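Local coordinates for fucolectin-related protein (Streptococcus pneumoniae, PDB 2WMF) that probably hydrolyses fucosylated blood-group antigen glycans of the host, as the catalytic module of a family 98 glycoside hydrolase, at residues P43-D48 with N291-A296; W55-K60 with T298-D303. One frame throughout, in Å; residues are numbered along the deposited sequence.

Contact 1: residues P43-D48 with N291-A296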
loop_
_atom_site.group_PDB
_atom_site.type_symbol
_atom_site.label_atom_id
_atom_site.label_comp_id
_atom_site.label_asym_id
_atom_site.label_seq_id
_atom_site.Cartn_x
_atom_site.Cartn_y
_atom_site.Cartn_z
ATOM N N PRO A 43 4.043 -1.283 12.774
ATOM C CA PRO A 43 5.149 -0.651 13.462
ATOM C C PRO A 43 4.946 -0.226 14.921
ATOM O O PRO A 43 3.845 0.229 15.314
ATOM C CB PRO A 43 5.393 0.606 12.627
ATOM C CG PRO A 43 4.027 0.976 12.180
ATOM C CD PRO A 43 3.208 -0.277 12.077
ATOM N N LEU A 44 6.021 -0.388 15.691
ATOM C CA LEU A 44 6.186 0.197 17.040
ATOM C C LEU A 44 7.379 1.195 17.033
ATOM O O LEU A 44 8.338 1.082 16.258
ATOM C CB LEU A 44 6.472 -0.930 18.055
ATOM C CG LEU A 44 5.317 -1.918 18.318
ATOM C CD1 LEU A 44 5.840 -3.159 19.137
ATOM C CD2 LEU A 44 4.021 -1.272 18.981
ATOM N N TYR A 45 7.330 2.154 17.957
ATOM C CA TYR A 45 8.233 3.313 17.971
ATOM C C TYR A 45 8.843 3.496 19.362
ATOM O O TYR A 45 8.131 3.461 20.372
ATOM C CB TYR A 45 7.487 4.584 17.539
ATOM C CG TYR A 45 7.002 4.451 16.126
ATOM C CD1 TYR A 45 7.751 4.892 15.063
ATOM C CD2 TYR A 45 5.795 3.832 15.860
ATOM C CE1 TYR A 45 7.306 4.720 13.754
ATOM C CE2 TYR A 45 5.340 3.645 14.556
ATOM C CZ TYR A 45 6.114 4.093 13.503
ATOM O OH TYR A 45 5.670 3.926 12.197
ATOM N N GLY A 46 10.160 3.711 19.400
ATOM C CA GLY A 46 10.869 3.933 20.641
ATOM C C GLY A 46 10.474 5.209 21.350
ATOM O O GLY A 46 10.194 6.223 20.733
ATOM N N ASN A 47 10.371 5.115 22.663
ATOM C CA ASN A 47 10.294 6.275 23.554
ATOM C C ASN A 47 11.588 6.327 24.358
ATOM O O ASN A 47 12.104 5.299 24.776
ATOM C CB ASN A 47 9.089 6.138 24.507
ATOM C CG ASN A 47 8.696 7.476 25.181
ATOM O OD1 ASN A 47 9.138 8.543 24.767
ATOM N ND2 ASN A 47 7.854 7.411 26.195
ATOM N N ASP A 48 12.090 7.522 24.619
ATOM C CA ASP A 48 13.331 7.677 25.425
ATOM C C ASP A 48 12.962 7.785 26.905
ATOM O O ASP A 48 13.557 8.570 27.666
ATOM C CB ASP A 48 14.147 8.886 24.938
ATOM C CG ASP A 48 13.374 10.192 24.958
ATOM O OD1 ASP A 48 12.129 10.220 25.138
ATOM O OD2 ASP A 48 14.046 11.235 24.843
ATOM N N ASN A 291 3.177 -1.811 4.420
ATOM C CA ASN A 291 3.541 -1.114 5.625
ATOM C C ASN A 291 2.711 0.176 5.688
ATOM O O ASN A 291 2.162 0.566 4.678
ATOM C CB ASN A 291 5.062 -0.807 5.607
ATOM C CG ASN A 291 5.676 -0.570 6.983
ATOM O OD1 ASN A 291 5.000 -0.418 8.013
ATOM N ND2 ASN A 291 7.028 -0.559 6.993
ATOM N N PHE A 292 2.643 0.810 6.860
ATOM C CA PHE A 292 1.698 1.901 7.107
ATOM C C PHE A 292 2.208 2.916 8.115
ATOM O O PHE A 292 2.895 2.557 9.083
ATOM C CB PHE A 292 0.355 1.363 7.633
ATOM C CG PHE A 292 -0.258 0.390 6.691
ATOM C CD1 PHE A 292 -1.101 0.821 5.672
ATOM C CD2 PHE A 292 0.106 -0.953 6.744
ATOM C CE1 PHE A 292 -1.625 -0.074 4.752
ATOM C CE2 PHE A 292 -0.402 -1.878 5.811
ATOM C CZ PHE A 292 -1.248 -1.419 4.794
ATOM N N GLU A 293 1.824 4.163 7.878
ATOM C CA GLU A 293 1.847 5.225 8.885
ATOM C C GLU A 293 0.576 6.041 8.675
ATOM O O GLU A 293 -0.066 5.903 7.658
ATOM C CB GLU A 293 3.061 6.151 8.658
ATOM C CG GLU A 293 4.409 5.513 8.770
ATOM C CD GLU A 293 5.591 6.516 8.711
ATOM O OE1 GLU A 293 5.463 7.648 9.259
ATOM O OE2 GLU A 293 6.638 6.163 8.111
ATOM N N CYS A 294 0.195 6.911 9.609
ATOM C CA CYS A 294 0.697 7.018 10.998
ATOM C C CYS A 294 -0.032 6.023 11.922
ATOM O O CYS A 294 -1.273 6.009 11.985
ATOM C CB CYS A 294 0.420 8.417 11.515
ATOM S SG CYS A 294 0.856 8.671 13.271
ATOM N N ALA A 295 0.763 5.213 12.639
ATOM C CA ALA A 295 0.315 4.054 13.417
ATOM C C ALA A 295 -0.678 4.369 14.504
ATOM O O ALA A 295 -1.457 3.507 14.890
ATOM C CB ALA A 295 1.543 3.337 14.028
ATOM N N ALA A 296 -0.711 5.637 14.955
ATOM C CA ALA A 296 -1.753 6.031 15.889
ATOM C C ALA A 296 -3.137 5.878 15.302
ATOM O O ALA A 296 -4.112 5.645 16.056
ATOM C CB ALA A 296 -1.551 7.475 16.452
HETATM O O HOH W 1 3.554 5.635 12.181
#
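P43 and Y45 meet A295 and the end of strand 289-293 where the (beta/alpha)8 barrel closes, its first strand, 39-45, lying beside its eighth. The two short strand segments run in broadly the same direction, 46° apart, with axes 9.0 Å from each other, and no direct hydrogen bond links them. Side chains and one water span the distance instead. The methyl of A295 is touched by two residues of the first strand: P43 CG approaches A295 CB to 3.9 Å, and Y45 CE2 lies 3.8 Å from the same A295 CB. P43 CG also rests 3.7 Å from F292 O. With its CG beside the backbone N (chi1 -63°), Y45 sends its phenol toward the 291-296 segment, where OH comes 4.0 Å from E293 CG, the two side chains crossing at about a right angle. A water completes the join, 2.7 Å from Y45 OH and accepting from A295 N at 2.9 Å, in the first turn of the helix that begins just past C294, which holds the N-cap position; the E293-C294 peptide bond is cis. Beyond the pair, H79 and W55 pack on the Y45 ring, and N291 ND2 is bonded to E77. The seam is therefore apolar at P43, Y45 and A295, while one bridging water occupies the N-H of A295 and ties it to the phenol, a polar link within an otherwise largely apolar contact.

Contact 2: residues W55-K60 with T298-D303; sequences WGNTLK and TFMTND
N57 plugs its side-chain amide into the backbone of M300-D303, binding it through both ends. N57 ND2 donates to M300 O at 3.0 Å; the line is nearly straight and lies in the amide plane, yet the nitrogen stands above the carbonyl plane of M300. On the other end, N57 OD1 accepts from D303 N, also at 3.0 Å, with the donor in the plane of the amide carbonyl. These two bonds fix the rotation of the amide. M300, its chain bent at chi3 (66°), folds its methyl back so that CE sits 3.6 Å from N57 CG. Alongside, N302 N gives W55 O an almost linear bond of 2.9 Å. The tight part is the buried one, round N57, M300 and W55 O.

At G56, T58 and D303 the contact opens to solvent. G56 CA passes 3.4 Å from N302 OD1, and a water donates to G56 O and, weakly, to D303 OD2. The carboxylate of D303 receives two donors on its syn sides: T58 N reaches D303 OD1 at 2.8 Å, and T58 OG1 reaches D303 OD2 at 2.6 Å. OG1, between the backbone N and the carbonyl carbon (chi1 65°), points at that oxygen, so T58, the N-cap residue of helix 59-64, is held by D303 through its N-H and its hydroxyl while the same OG1 caps G61 N.

The contact joins the loop between strand 39-45 and helix 59-64 to the short hairpin 300-305. Helix 506-517 packs on W55 and T301, with T301 OG1 bonded to A512 O and N302 ND2 to S516 and N513, while L59 leans on helix 95-111.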
loop_
_atom_site.group_PDB
_atom_site.type_symbol
_atom_site.label_atom_id
_atom_site.label_comp_id
_atom_site.label_asym_id
_atom_site.label_seq_id
_atom_site.Cartn_x
_atom_site.Cartn_y
_atom_site.Cartn_z
ATOM N N TRP A 55 3.047 5.862 22.074
ATOM C CA TRP A 55 1.624 5.578 21.795
ATOM C C TRP A 55 0.989 4.551 22.739
ATOM O O TRP A 55 -0.072 4.003 22.471
ATOM C CB TRP A 55 1.442 5.197 20.300
ATOM C CG TRP A 55 1.436 6.409 19.398
ATOM C CD1 TRP A 55 0.750 7.568 19.617
ATOM C CD2 TRP A 55 2.198 6.612 18.208
ATOM N NE1 TRP A 55 0.988 8.455 18.600
ATOM C CE2 TRP A 55 1.906 7.901 17.740
ATOM C CE3 TRP A 55 3.096 5.820 17.479
ATOM C CZ2 TRP A 55 2.438 8.392 16.565
ATOM C CZ3 TRP A 55 3.664 6.343 16.330
ATOM C CH2 TRP A 55 3.314 7.604 15.883
ATOM N N GLY A 56 1.616 4.347 23.897
ATOM C CA GLY A 56 1.051 3.471 24.910
ATOM C C GLY A 56 1.053 1.991 24.571
ATOM O O GLY A 56 0.370 1.207 25.213
ATOM N N ASN A 57 1.823 1.612 23.557
ATOM C CA ASN A 57 1.802 0.253 23.074
ATOM C C ASN A 57 2.885 -0.609 23.720
ATOM O O ASN A 57 3.862 -0.115 24.299
ATOM C CB ASN A 57 1.954 0.290 21.536
ATOM C CG ASN A 57 0.737 0.896 20.834
ATOM O OD1 ASN A 57 -0.369 0.841 21.364
ATOM N ND2 ASN A 57 0.926 1.416 19.612
ATOM N N THR A 58 2.687 -1.920 23.595
ATOM C CA THR A 58 3.698 -2.922 23.980
ATOM C C THR A 58 3.954 -3.901 22.822
ATOM O O THR A 58 3.108 -4.064 21.969
ATOM C CB THR A 58 3.257 -3.738 25.235
ATOM O OG1 THR A 58 2.073 -4.539 24.977
ATOM C CG2 THR A 58 3.028 -2.802 26.395
ATOM N N LEU A 59 5.099 -4.592 22.838
ATOM C CA LEU A 59 5.372 -5.629 21.843
ATOM C C LEU A 59 4.362 -6.768 21.933
ATOM O O LEU A 59 3.829 -7.232 20.899
ATOM C CB LEU A 59 6.812 -6.129 21.988
ATOM C CG LEU A 59 7.305 -7.098 20.928
ATOM C CD1 LEU A 59 7.214 -6.498 19.537
ATOM C CD2 LEU A 59 8.759 -7.470 21.262
ATOM N N LYS A 60 4.099 -7.262 23.165
ATOM C CA LYS A 60 3.126 -8.318 23.356
ATOM C C LYS A 60 1.752 -7.898 22.791
ATOM O O LYS A 60 1.090 -8.658 22.090
ATOM C CB LYS A 60 3.034 -8.678 24.853
ATOM C CG LYS A 60 2.063 -9.766 25.163
ATOM C CD LYS A 60 2.349 -10.309 26.592
ATOM C CE LYS A 60 1.439 -11.447 26.920
ATOM N NZ LYS A 60 0.047 -10.972 27.154
ATOM N N THR A 298 -3.417 4.085 11.972
ATOM C CA THR A 298 -3.391 2.896 11.095
ATOM C C THR A 298 -3.141 1.571 11.847
ATOM O O THR A 298 -3.260 0.510 11.224
ATOM C CB THR A 298 -2.359 3.044 9.937
ATOM O OG1 THR A 298 -1.056 3.324 10.452
ATOM C CG2 THR A 298 -2.728 4.186 8.978
ATOM N N PHE A 299 -2.767 1.609 13.121
ATOM C CA PHE A 299 -2.461 0.375 13.849
ATOM C C PHE A 299 -3.102 0.281 15.215
ATOM O O PHE A 299 -4.075 -0.438 15.381
ATOM C CB PHE A 299 -0.934 0.141 13.905
ATOM C CG PHE A 299 -0.522 -1.156 14.567
ATOM C CD1 PHE A 299 -1.273 -2.349 14.397
ATOM C CD2 PHE A 299 0.634 -1.194 15.339
ATOM C CE1 PHE A 299 -0.876 -3.530 15.007
ATOM C CE2 PHE A 299 1.036 -2.366 15.955
ATOM C CZ PHE A 299 0.278 -3.539 15.782
ATOM N N MET A 300 -2.614 1.065 16.187
ATOM C CA MET A 300 -2.956 0.784 17.603
ATOM C C MET A 300 -2.505 1.975 18.472
ATOM O O MET A 300 -1.471 2.566 18.230
ATOM C CB MET A 300 -2.226 -0.507 18.038
ATOM C CG MET A 300 -2.681 -1.191 19.234
ATOM S SD MET A 300 -1.859 -2.829 19.418
ATOM C CE MET A 300 -0.163 -2.387 19.694
ATOM N N THR A 301 -3.296 2.280 19.501
ATOM C CA THR A 301 -2.845 3.106 20.609
ATOM C C THR A 301 -3.313 2.413 21.891
ATOM O O THR A 301 -4.407 1.793 21.953
ATOM C CB THR A 301 -3.359 4.579 20.564
ATOM O OG1 THR A 301 -4.774 4.598 20.752
ATOM C CG2 THR A 301 -2.909 5.300 19.187
ATOM N N ASN A 302 -2.478 2.513 22.905
ATOM C CA ASN A 302 -2.749 1.897 24.225
ATOM C C ASN A 302 -3.127 0.407 24.101
ATOM O O ASN A 302 -3.971 -0.130 24.851
ATOM C CB ASN A 302 -3.831 2.696 24.957
ATOM C CG ASN A 302 -3.371 4.082 25.301
ATOM O OD1 ASN A 302 -2.176 4.307 25.548
ATOM N ND2 ASN A 302 -4.299 5.039 25.274
ATOM N N ASP A 303 -2.451 -0.263 23.154
ATOM C CA ASP A 303 -2.690 -1.667 22.816
ATOM C C ASP A 303 -4.116 -2.007 22.362
ATOM O O ASP A 303 -4.519 -3.165 22.326
ATOM C CB ASP A 303 -2.251 -2.567 23.997
ATOM C CG ASP A 303 -0.741 -2.805 24.047
ATOM O OD1 ASP A 303 -0.034 -2.518 23.063
ATOM O OD2 ASP A 303 -0.248 -3.319 25.083
HETATM O O HOH W 2 -0.046 -0.993 26.926
#

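How the contacts relate
Contacts 1 and 2 lie about 9 Å apart, centre to centre, on the same side of the chain's centre, and their segments alternate along the chain: 43-48, 55-60, 291-296, 298-303. Contact 1 pairs the first and last barrel strands; contact 2 pairs the segments that follow them. Strand 39-45 leads by a loop to helix 59-64, and strand 289-293 leads through helix 295-298 to strand 300-301. The contacts touch directly: Y45 CD2 packs 3.3 Å from W55 CZ3, and A295 O probably accepts from M300 N at 3.0 Å. The closure of the barrel thus continues outward from the strand ends in contact 1 to the loops of contact 2.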